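Local coordinates for 30S ribosomal protein S6 (Thermotoga maritima, PDB 1VMB) that probably binds 16S ribosomal RNA together with protein bS18, as a structural component of the small ribosomal subunit, at residues E41-I46 with T79-R84; N95-T100 with W106-R111. All coordinates share one frame; numbering follows the deposited sequence.

Contact 1. Residues E41-I46 with T79-R84; sequences ERVKKI and TVIYFR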
ATOM      1  N   GLU A  41      -1.691   1.305  10.012  1.00 21.83           N
ATOM      2  CA  GLU A  41      -2.052   2.673  10.425  1.00 22.49           C
ATOM      3  C   GLU A  41      -0.907   3.635  10.098  1.00 21.74           C
ATOM      4  O   GLU A  41      -1.172   4.774   9.660  1.00 21.94           O
ATOM      5  CB  GLU A  41      -2.468   2.668  11.861  1.00 23.60           C
ATOM      6  CG  GLU A  41      -3.756   1.893  12.161  1.00 23.52           C
ATOM      7  CD  GLU A  41      -4.953   2.385  11.347  1.00 30.02           C
ATOM      8  OE1 GLU A  41      -5.130   3.615  11.188  1.00 28.73           O
ATOM      9  OE2 GLU A  41      -5.714   1.528  10.824  1.00 32.40           O
ATOM     10  N   ARG A  42       0.342   3.184  10.228  1.00 21.42           N
ATOM     11  CA  ARG A  42       1.472   4.052   9.929  1.00 21.21           C
ATOM     12  C   ARG A  42       1.519   4.334   8.437  1.00 22.19           C
ATOM     13  O   ARG A  42       1.724   5.480   8.026  1.00 21.93           O
ATOM     14  CB  ARG A  42       2.782   3.435  10.370  1.00 19.74           C
ATOM     15  CG  ARG A  42       2.893   3.361  11.849  1.00 21.82           C
ATOM     16  CD  ARG A  42       4.271   2.846  12.233  1.00 25.26           C
ATOM     17  NE  ARG A  42       4.469   2.766  13.679  1.00 26.99           N
ATOM     18  CZ  ARG A  42       4.330   1.621  14.322  1.00 29.68           C
ATOM     19  NH1 ARG A  42       3.985   0.498  13.643  1.00 32.53           N
ATOM     20  NH2 ARG A  42       4.526   1.553  15.608  1.00 25.84           N
ATOM     21  N   VAL A  43       1.291   3.297   7.625  1.00 21.52           N
ATOM     22  CA  VAL A  43       1.252   3.525   6.169  1.00 21.79           C
ATOM     23  C   VAL A  43       0.169   4.527   5.800  1.00 21.33           C
ATOM     24  O   VAL A  43       0.424   5.429   4.985  1.00 22.27           O
ATOM     25  CB  VAL A  43       1.175   2.180   5.364  1.00 22.08           C
ATOM     26  CG1 VAL A  43       1.001   2.453   3.913  1.00 22.71           C
ATOM     27  CG2 VAL A  43       2.431   1.302   5.568  1.00 24.07           C
ATOM     28  N   LYS A  44      -1.030   4.377   6.344  1.00 21.86           N
ATOM     29  CA  LYS A  44      -2.117   5.322   6.075  1.00 21.89           C
ATOM     30  C   LYS A  44      -1.660   6.723   6.391  1.00 22.06           C
ATOM     31  O   LYS A  44      -1.910   7.624   5.626  1.00 21.72           O
ATOM     32  CB  LYS A  44      -3.368   5.006   6.876  1.00 22.64           C
ATOM     33  CG  LYS A  44      -4.039   3.753   6.355  1.00 22.66           C
ATOM     34  CD  LYS A  44      -4.902   3.070   7.407  1.00 25.21           C
ATOM     35  CE  LYS A  44      -6.034   3.918   7.814  1.00 28.87           C
ATOM     36  NZ  LYS A  44      -7.092   3.248   8.716  1.00 28.27           N
ATOM     37  N   LYS A  45      -1.058   6.920   7.567  1.00 19.85           N
ATOM     38  CA  LYS A  45      -0.616   8.249   7.969  1.00 20.47           C
ATOM     39  C   LYS A  45       0.491   8.816   7.072  1.00 20.53           C
ATOM     40  O   LYS A  45       0.530  10.041   6.759  1.00 22.12           O
ATOM     41  CB  LYS A  45      -0.153   8.221   9.426  1.00 21.11           C
ATOM     42  CG  LYS A  45      -1.321   8.247  10.447  1.00 22.05           C
ATOM     43  CD  LYS A  45      -2.089   9.526  10.362  1.00 27.24           C
ATOM     44  CE  LYS A  45      -3.090   9.623  11.422  1.00 29.47           C
ATOM     45  NZ  LYS A  45      -3.701  10.985  11.507  1.00 35.34           N
ATOM     46  N   ILE A  46       1.384   7.958   6.607  1.00 20.89           N
ATOM     47  CA  ILE A  46       2.399   8.400   5.634  1.00 21.16           C
ATOM     48  C   ILE A  46       1.738   8.923   4.329  1.00 22.01           C
ATOM     49  O   ILE A  46       2.109   9.994   3.812  1.00 22.56           O
ATOM     50  CB  ILE A  46       3.396   7.290   5.301  1.00 21.69           C
ATOM     51  CG1 ILE A  46       4.243   6.961   6.540  1.00 21.82           C
ATOM     52  CG2 ILE A  46       4.258   7.677   4.130  1.00 23.70           C
ATOM     53  CD1 ILE A  46       5.194   7.992   6.904  1.00 22.29           C
ATOM     54  N   THR A  79      -1.969  -6.167   2.526  1.00 22.92           N
ATOM     55  CA  THR A  79      -2.854  -5.036   2.544  1.00 22.59           C
ATOM     56  C   THR A  79      -2.690  -4.300   1.233  1.00 23.38           C
ATOM     57  O   THR A  79      -1.576  -4.204   0.759  1.00 22.36           O
ATOM     58  CB  THR A  79      -2.493  -4.093   3.669  1.00 22.86           C
ATOM     59  OG1 THR A  79      -2.506  -4.773   4.918  1.00 21.98           O
ATOM     60  CG2 THR A  79      -3.502  -3.041   3.784  1.00 20.41           C
ATOM     61  N   VAL A  80      -3.801  -3.796   0.661  1.00 22.50           N
ATOM     62  CA  VAL A  80      -3.703  -2.863  -0.488  1.00 22.42           C
ATOM     63  C   VAL A  80      -4.405  -1.572  -0.112  1.00 23.02           C
ATOM     64  O   VAL A  80      -5.520  -1.635   0.466  1.00 22.55           O
ATOM     65  CB  VAL A  80      -4.336  -3.405  -1.723  1.00 23.83           C
ATOM     66  CG1 VAL A  80      -3.996  -2.496  -2.916  1.00 25.15           C
ATOM     67  CG2 VAL A  80      -3.865  -4.830  -2.032  1.00 28.77           C
ATOM     68  N   ILE A  81      -3.815  -0.423  -0.424  1.00 23.48           N
ATOM     69  CA  ILE A  81      -4.425   0.864  -0.128  1.00 22.37           C
ATOM     70  C   ILE A  81      -4.576   1.568  -1.457  1.00 23.69           C
ATOM     71  O   ILE A  81      -3.584   1.617  -2.181  1.00 22.18           O
ATOM     72  CB  ILE A  81      -3.560   1.716   0.822  1.00 22.93           C
ATOM     73  CG1 ILE A  81      -3.475   1.037   2.180  1.00 23.13           C
ATOM     74  CG2 ILE A  81      -4.146   3.085   0.978  1.00 25.47           C
ATOM     75  CD1 ILE A  81      -2.481   1.709   3.134  1.00 25.10           C
ATOM     76  N   TYR A  82      -5.776   2.054  -1.743  1.00 23.17           N
ATOM     77  CA  TYR A  82      -6.074   2.830  -2.925  1.00 23.72           C
ATOM     78  C   TYR A  82      -6.165   4.265  -2.517  1.00 22.96           C
ATOM     79  O   TYR A  82      -6.901   4.589  -1.572  1.00 21.92           O
ATOM     80  CB  TYR A  82      -7.383   2.386  -3.546  1.00 25.11           C
ATOM     81  CG  TYR A  82      -7.331   0.925  -3.975  1.00 24.81           C
ATOM     82  CD1 TYR A  82      -6.872   0.560  -5.226  1.00 31.04           C
ATOM     83  CD2 TYR A  82      -7.667  -0.070  -3.089  1.00 29.31           C
ATOM     84  CE1 TYR A  82      -6.808  -0.826  -5.617  1.00 29.02           C
ATOM     85  CE2 TYR A  82      -7.635  -1.446  -3.457  1.00 29.04           C
ATOM     86  CZ  TYR A  82      -7.194  -1.807  -4.714  1.00 30.65           C
ATOM     87  OH  TYR A  82      -7.147  -3.172  -5.053  1.00 32.03           O
ATOM     88  N   PHE A  83      -5.408   5.118  -3.197  1.00 23.44           N
ATOM     89  CA  PHE A  83      -5.391   6.541  -2.839  1.00 22.49           C
ATOM     90  C   PHE A  83      -5.219   7.451  -4.056  1.00 23.22           C
ATOM     91  O   PHE A  83      -4.854   7.017  -5.137  1.00 22.10           O
ATOM     92  CB  PHE A  83      -4.307   6.847  -1.793  1.00 23.41           C
ATOM     93  CG  PHE A  83      -2.897   6.643  -2.281  1.00 23.31           C
ATOM     94  CD1 PHE A  83      -2.321   5.401  -2.208  1.00 25.40           C
ATOM     95  CD2 PHE A  83      -2.119   7.708  -2.738  1.00 24.65           C
ATOM     96  CE1 PHE A  83      -1.002   5.197  -2.591  1.00 23.82           C
ATOM     97  CE2 PHE A  83      -0.782   7.487  -3.141  1.00 23.56           C
ATOM     98  CZ  PHE A  83      -0.249   6.242  -3.085  1.00 25.19           C
ATOM     99  N   ARG A  84      -5.445   8.734  -3.861  1.00 24.21           N
ATOM    100  CA  ARG A  84      -5.286   9.709  -4.973  1.00 24.46           C
ATOM    101  C   ARG A  84      -4.404  10.831  -4.460  1.00 25.20           C
ATOM    102  O   ARG A  84      -4.476  11.231  -3.290  1.00 23.41           O
ATOM    103  CB  ARG A  84      -6.628  10.228  -5.524  1.00 25.91           C
ATOM    104  CG  ARG A  84      -7.598  10.701  -4.569  1.00 25.62           C
ATOM    105  CD  ARG A  84      -9.067  10.794  -5.107  1.00 28.46           C
ATOM    106  NE  ARG A  84      -9.410   9.607  -5.875  1.00 32.66           N
ATOM    107  CZ  ARG A  84     -10.644   9.236  -6.169  1.00 37.38           C
ATOM    108  NH1 ARG A  84     -11.694   9.933  -5.717  1.00 41.86           N
ATOM    109  NH2 ARG A  84     -10.840   8.137  -6.884  1.00 37.37           N
TER
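The helical segment 41-46 lies over the strand segment 79-84, with Lys44 and Ile81 at the closest backbone approach, their CA atoms 8.0 Å apart. No hydrogen bond crosses the gap, and the atoms that meet are all from side chains; a single methyl group carries the contact from the strand. Ile81 turns its CB toward the helix, and the extended second torsion (chi2 172°) sends CD1 outward as a probe between two successive helix residues. On one of them, Val43, CD1 lies 3.6 Å from the CG1 methyl, the two side chains meeting at a slant. On the other, Lys44, the same CD1 touches the start of the aliphatic chain, 4.1 Å from CG, and the two side chains cross at about a right angle.

Beyond CG, Lys44 bends at chi3 (64°) and leads its ammonium away from the apolar interface. NZ turns back along the helix to Glu41, three residues earlier, and makes a salt bridge of 3.0 Å to OE2, which it meets on the syn side, 17° out of the carboxylate plane; a weak second bond reaches Glu41 OE1. The ammonium thus lies away from the strand while Lys44 CG packs against Ile81 CD1.

Around this point Ile81 also packs on Phe25, Ile55 and Ile47, and Val43 on Phe25, Leu93 and Tyr97. Aliphatic packing of helix 33-51 on strand 73-85 in an antiparallel sheet of strand order 2-3-1-4 is the helix-on-sheet core of the ferredoxin-like βαββαβ fold of bS6.

Contact 2. Residues N95-T100 with W106-R111; sequences NFYRVT and WQTFRR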
ATOM      1  N   ASN A  95      10.004   5.695   0.543  1.00 22.64           N
ATOM      2  CA  ASN A  95      11.035   5.834   1.591  1.00 23.47           C
ATOM      3  C   ASN A  95      10.617   5.257   2.932  1.00 22.92           C
ATOM      4  O   ASN A  95      11.452   4.676   3.641  1.00 23.57           O
ATOM      5  CB  ASN A  95      11.478   7.277   1.711  1.00 22.72           C
ATOM      6  CG  ASN A  95      12.329   7.705   0.535  1.00 25.97           C
ATOM      7  OD1 ASN A  95      12.724   6.883  -0.299  1.00 25.65           O
ATOM      8  ND2 ASN A  95      12.615   8.980   0.460  1.00 29.10           N
ATOM      9  N   PHE A  96       9.351   5.368   3.317  1.00 22.81           N
ATOM     10  CA  PHE A  96       8.849   4.652   4.524  1.00 22.78           C
ATOM     11  C   PHE A  96       9.072   3.146   4.374  1.00 23.09           C
ATOM     12  O   PHE A  96       9.608   2.474   5.249  1.00 20.72           O
ATOM     13  CB  PHE A  96       7.349   4.924   4.779  1.00 23.15           C
ATOM     14  CG  PHE A  96       6.817   4.137   5.936  1.00 23.12           C
ATOM     15  CD1 PHE A  96       7.109   4.545   7.171  1.00 21.31           C
ATOM     16  CD2 PHE A  96       6.055   2.985   5.733  1.00 25.02           C
ATOM     17  CE1 PHE A  96       6.655   3.814   8.271  1.00 23.26           C
ATOM     18  CE2 PHE A  96       5.633   2.218   6.842  1.00 25.52           C
ATOM     19  CZ  PHE A  96       5.952   2.677   8.084  1.00 24.06           C
ATOM     20  N   TYR A  97       8.642   2.603   3.250  1.00 23.12           N
ATOM     21  CA  TYR A  97       8.836   1.153   3.039  1.00 23.00           C
ATOM     22  C   TYR A  97      10.313   0.744   3.108  1.00 22.72           C
ATOM     23  O   TYR A  97      10.664  -0.265   3.758  1.00 22.62           O
ATOM     24  CB  TYR A  97       8.261   0.746   1.673  1.00 23.48           C
ATOM     25  CG  TYR A  97       6.763   0.789   1.494  1.00 24.03           C
ATOM     26  CD1 TYR A  97       5.885   0.301   2.457  1.00 21.43           C
ATOM     27  CD2 TYR A  97       6.212   1.209   0.284  1.00 22.79           C
ATOM     28  CE1 TYR A  97       4.504   0.293   2.288  1.00 25.30           C
ATOM     29  CE2 TYR A  97       4.808   1.176   0.093  1.00 24.21           C
ATOM     30  CZ  TYR A  97       3.973   0.744   1.091  1.00 24.54           C
ATOM     31  OH  TYR A  97       2.646   0.686   0.869  1.00 25.26           O
ATOM     32  N   ARG A  98      11.201   1.535   2.481  1.00 20.50           N
ATOM     33  CA  ARG A  98      12.612   1.244   2.456  1.00 21.68           C
ATOM     34  C   ARG A  98      13.239   1.086   3.846  1.00 22.11           C
ATOM     35  O   ARG A  98      14.240   0.383   3.995  1.00 22.60           O
ATOM     36  CB  ARG A  98      13.341   2.303   1.673  1.00 22.86           C
ATOM     37  CG  ARG A  98      13.103   2.191   0.232  1.00 23.08           C
ATOM     38  CD  ARG A  98      13.859   3.201  -0.588  1.00 25.09           C
ATOM     39  NE  ARG A  98      13.460   3.079  -1.981  1.00 23.60           N
ATOM     40  CZ  ARG A  98      14.182   3.489  -3.009  1.00 28.63           C
ATOM     41  NH1 ARG A  98      15.415   3.985  -2.870  1.00 29.51           N
ATOM     42  NH2 ARG A  98      13.683   3.378  -4.235  1.00 30.95           N
ATOM     43  N   VAL A  99      12.661   1.731   4.859  1.00 21.31           N
ATOM     44  CA  VAL A  99      13.250   1.717   6.228  1.00 20.66           C
ATOM     45  C   VAL A  99      12.563   0.798   7.213  1.00 22.34           C
ATOM     46  O   VAL A  99      12.949   0.763   8.363  1.00 21.91           O
ATOM     47  CB  VAL A  99      13.360   3.151   6.816  1.00 20.59           C
ATOM     48  CG1 VAL A  99      14.206   4.051   5.875  1.00 22.59           C
ATOM     49  CG2 VAL A  99      11.933   3.800   7.061  1.00 20.78           C
ATOM     50  N   THR A 100      11.563   0.047   6.722  1.00 22.37           N
ATOM     51  CA  THR A 100      10.696  -0.768   7.531  1.00 23.24           C
ATOM     52  C   THR A 100      10.814  -2.233   7.199  1.00 22.42           C
ATOM     53  O   THR A 100      10.069  -2.706   6.360  1.00 24.24           O
ATOM     54  CB  THR A 100       9.256  -0.286   7.265  1.00 23.40           C
ATOM     55  OG1 THR A 100       9.153   1.099   7.629  1.00 24.85           O
ATOM     56  CG2 THR A 100       8.249  -1.009   8.196  1.00 25.04           C
ATOM     57  N   TRP A 106       6.696  -4.750  -1.222  1.00 24.30           N
ATOM     58  CA  TRP A 106       5.638  -3.782  -1.538  1.00 23.35           C
ATOM     59  C   TRP A 106       5.678  -3.499  -3.032  1.00 24.43           C
ATOM     60  O   TRP A 106       6.671  -3.772  -3.729  1.00 25.14           O
ATOM     61  CB  TRP A 106       5.818  -2.442  -0.804  1.00 23.89           C
ATOM     62  CG  TRP A 106       6.978  -1.632  -1.238  1.00 22.98           C
ATOM     63  CD1 TRP A 106       7.010  -0.636  -2.196  1.00 23.82           C
ATOM     64  CD2 TRP A 106       8.325  -1.760  -0.767  1.00 24.65           C
ATOM     65  NE1 TRP A 106       8.293  -0.147  -2.308  1.00 27.30           N
ATOM     66  CE2 TRP A 106       9.093  -0.766  -1.380  1.00 23.74           C
ATOM     67  CE3 TRP A 106       8.920  -2.523   0.260  1.00 24.37           C
ATOM     68  CZ2 TRP A 106      10.451  -0.607  -1.099  1.00 24.25           C
ATOM     69  CZ3 TRP A 106      10.244  -2.379   0.502  1.00 25.97           C
ATOM     70  CH2 TRP A 106      10.992  -1.417  -0.148  1.00 25.46           C
ATOM     71  N   GLN A 107       4.616  -2.895  -3.493  1.00 23.49           N
ATOM     72  CA  GLN A 107       4.585  -2.436  -4.874  1.00 24.78           C
ATOM     73  C   GLN A 107       3.565  -1.326  -4.984  1.00 23.40           C
ATOM     74  O   GLN A 107       2.469  -1.429  -4.449  1.00 24.13           O
ATOM     75  CB  GLN A 107       4.258  -3.612  -5.765  1.00 26.18           C
ATOM     76  CG  GLN A 107       3.077  -4.353  -5.283  1.00 25.85           C
ATOM     77  CD  GLN A 107       2.977  -5.709  -5.848  1.00 30.54           C
ATOM     78  OE1 GLN A 107       3.953  -6.439  -5.804  1.00 29.23           O
ATOM     79  NE2 GLN A 107       1.774  -6.086  -6.320  1.00 29.28           N
ATOM     80  N   THR A 108       3.894  -0.294  -5.758  1.00 24.27           N
ATOM     81  CA  THR A 108       3.028   0.816  -5.902  1.00 23.27           C
ATOM     82  C   THR A 108       2.840   1.172  -7.363  1.00 21.70           C
ATOM     83  O   THR A 108       3.826   1.355  -8.098  1.00 23.47           O
ATOM     84  CB  THR A 108       3.632   2.004  -5.160  1.00 22.43           C
ATOM     85  OG1 THR A 108       3.768   1.686  -3.742  1.00 21.51           O
ATOM     86  CG2 THR A 108       2.698   3.211  -5.280  1.00 25.42           C
ATOM     87  N   PHE A 109       1.592   1.280  -7.776  1.00 21.79           N
ATOM     88  CA  PHE A 109       1.256   1.478  -9.184  1.00 21.58           C
ATOM     89  C   PHE A 109       0.233   2.559  -9.388  1.00 21.90           C
ATOM     90  O   PHE A 109      -0.829   2.572  -8.716  1.00 21.93           O
ATOM     91  CB  PHE A 109       0.673   0.204  -9.834  1.00 21.77           C
ATOM     92  CG  PHE A 109       1.560  -1.021  -9.736  1.00 20.13           C
ATOM     93  CD1 PHE A 109       2.619  -1.188 -10.628  1.00 21.64           C
ATOM     94  CD2 PHE A 109       1.288  -2.030  -8.849  1.00 25.55           C
ATOM     95  CE1 PHE A 109       3.417  -2.354 -10.567  1.00 26.66           C
ATOM     96  CE2 PHE A 109       2.078  -3.194  -8.795  1.00 23.63           C
ATOM     97  CZ  PHE A 109       3.155  -3.302  -9.627  1.00 21.80           C
ATOM     98  N   ARG A 110       0.469   3.360 -10.410  1.00 20.98           N
ATOM     99  CA  ARG A 110      -0.588   4.260 -10.880  1.00 20.06           C
ATOM    100  C   ARG A 110      -1.670   3.492 -11.649  1.00 20.61           C
ATOM    101  O   ARG A 110      -1.386   2.691 -12.555  1.00 20.10           O
ATOM    102  CB  ARG A 110      -0.055   5.381 -11.734  1.00 21.53           C
ATOM    103  CG  ARG A 110      -1.112   6.431 -12.047  1.00 20.92           C
ATOM    104  CD  ARG A 110      -0.483   7.667 -12.617  1.00 22.42           C
ATOM    105  NE  ARG A 110      -1.449   8.510 -13.300  1.00 21.99           N
ATOM    106  CZ  ARG A 110      -1.105   9.448 -14.152  1.00 21.69           C
ATOM    107  NH1 ARG A 110       0.166   9.675 -14.448  1.00 23.90           N
ATOM    108  NH2 ARG A 110      -2.048  10.152 -14.785  1.00 23.44           N
ATOM    109  N   ARG A 111      -2.907   3.704 -11.231  1.00 19.18           N
ATOM    110  CA  ARG A 111      -4.032   2.985 -11.796  1.00 19.53           C
ATOM    111  C   ARG A 111      -4.683   3.794 -12.908  1.00 19.28           C
ATOM    112  O   ARG A 111      -5.776   4.358 -12.752  1.00 20.33           O
ATOM    113  CB  ARG A 111      -5.032   2.633 -10.707  1.00 18.49           C
ATOM    114  CG  ARG A 111      -4.503   1.533  -9.732  1.00 21.69           C
ATOM    115  CD  ARG A 111      -4.383   0.141 -10.388  1.00 23.81           C
ATOM    116  NE  ARG A 111      -5.666  -0.313 -10.912  1.00 23.63           N
ATOM    117  CZ  ARG A 111      -6.559  -1.079 -10.264  1.00 26.50           C
ATOM    118  NH1 ARG A 111      -6.298  -1.621  -9.077  1.00 24.80           N
ATOM    119  NH2 ARG A 111      -7.697  -1.383 -10.860  1.00 25.84           N
TER
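Tyr97 and Trp106 form the aromatic stack that closes helix 91-98 onto strand 103-110, the final helix-strand unit of the ferredoxin-like fold. The phenol ring and the five-membered ring of the indole make an offset stack, with centroids 4.2 Å apart and planes inclined at 26°. The two side chains slide past each other in opposite directions, so each places its own CB over the other's ring. Tyr97 CB sits 3.4 Å from the centroid of the Trp106 six-membered ring, and Trp106 CB lies 3.8 Å from the centroid of the Tyr97 ring, two CH-pi contacts made almost straight down onto the ring faces. With Trp106 CG between its backbone N and carbonyl carbon (chi1 68°), the indole lies back over Tyr97 and Arg98. Its six-membered ring reaches on to Arg98, whose extended chain crosses it with CG 4.1 Å from Trp106 CZ2.

The polar ends are held from outside the two segments. Glu94 takes a hydrogen bond from Trp106 NE1 through OE1 and a salt bridge from Arg98 NE through OE2, so one carboxylate ties down both neighbours. Thr108 OG1 comes near the plane of the Tyr97 ring at its edge, 4.0 Å from CE2, and both its hydroxyl and that of Tyr97 hydrogen-bond to Ser23 OG. Next to the stack, Thr100 OG1 donates to Phe96 O at 2.8 Å, on the opposite face of that carbonyl from Val99 N.

Tyr97 and Phe96 also pack on Ile103, and Thr100 on Leu39 of helix 33-51, while backbone hydrogen bonds pair Gln107 with Met24 and Phe109 with Glu22, joining the strand to 19-27.

Contacts 1 and 2 set helices 33-51 and 91-98 on the same antiparallel sheet, their centres about 10 Å apart. Contact 1 is buried and purely aliphatic across its interface; contact 2 is only partly buried, aromatic, and edged by polar groups, consistent with strand 103-110 being outermost within the chain, whereas 73-85 is interior. The helices also meet directly: Val43 CG2 lies 3.6 Å from Phe96 CE2, and Ile46 CG1 3.8 Å from Phe96 CD1, so the two helix-sheet contacts join through Phe96. In the chain, strand 73-85, helix 91-98 and strand 103-110 form a beta-alpha-beta crossover, with strand 19-27 lying between the two strands.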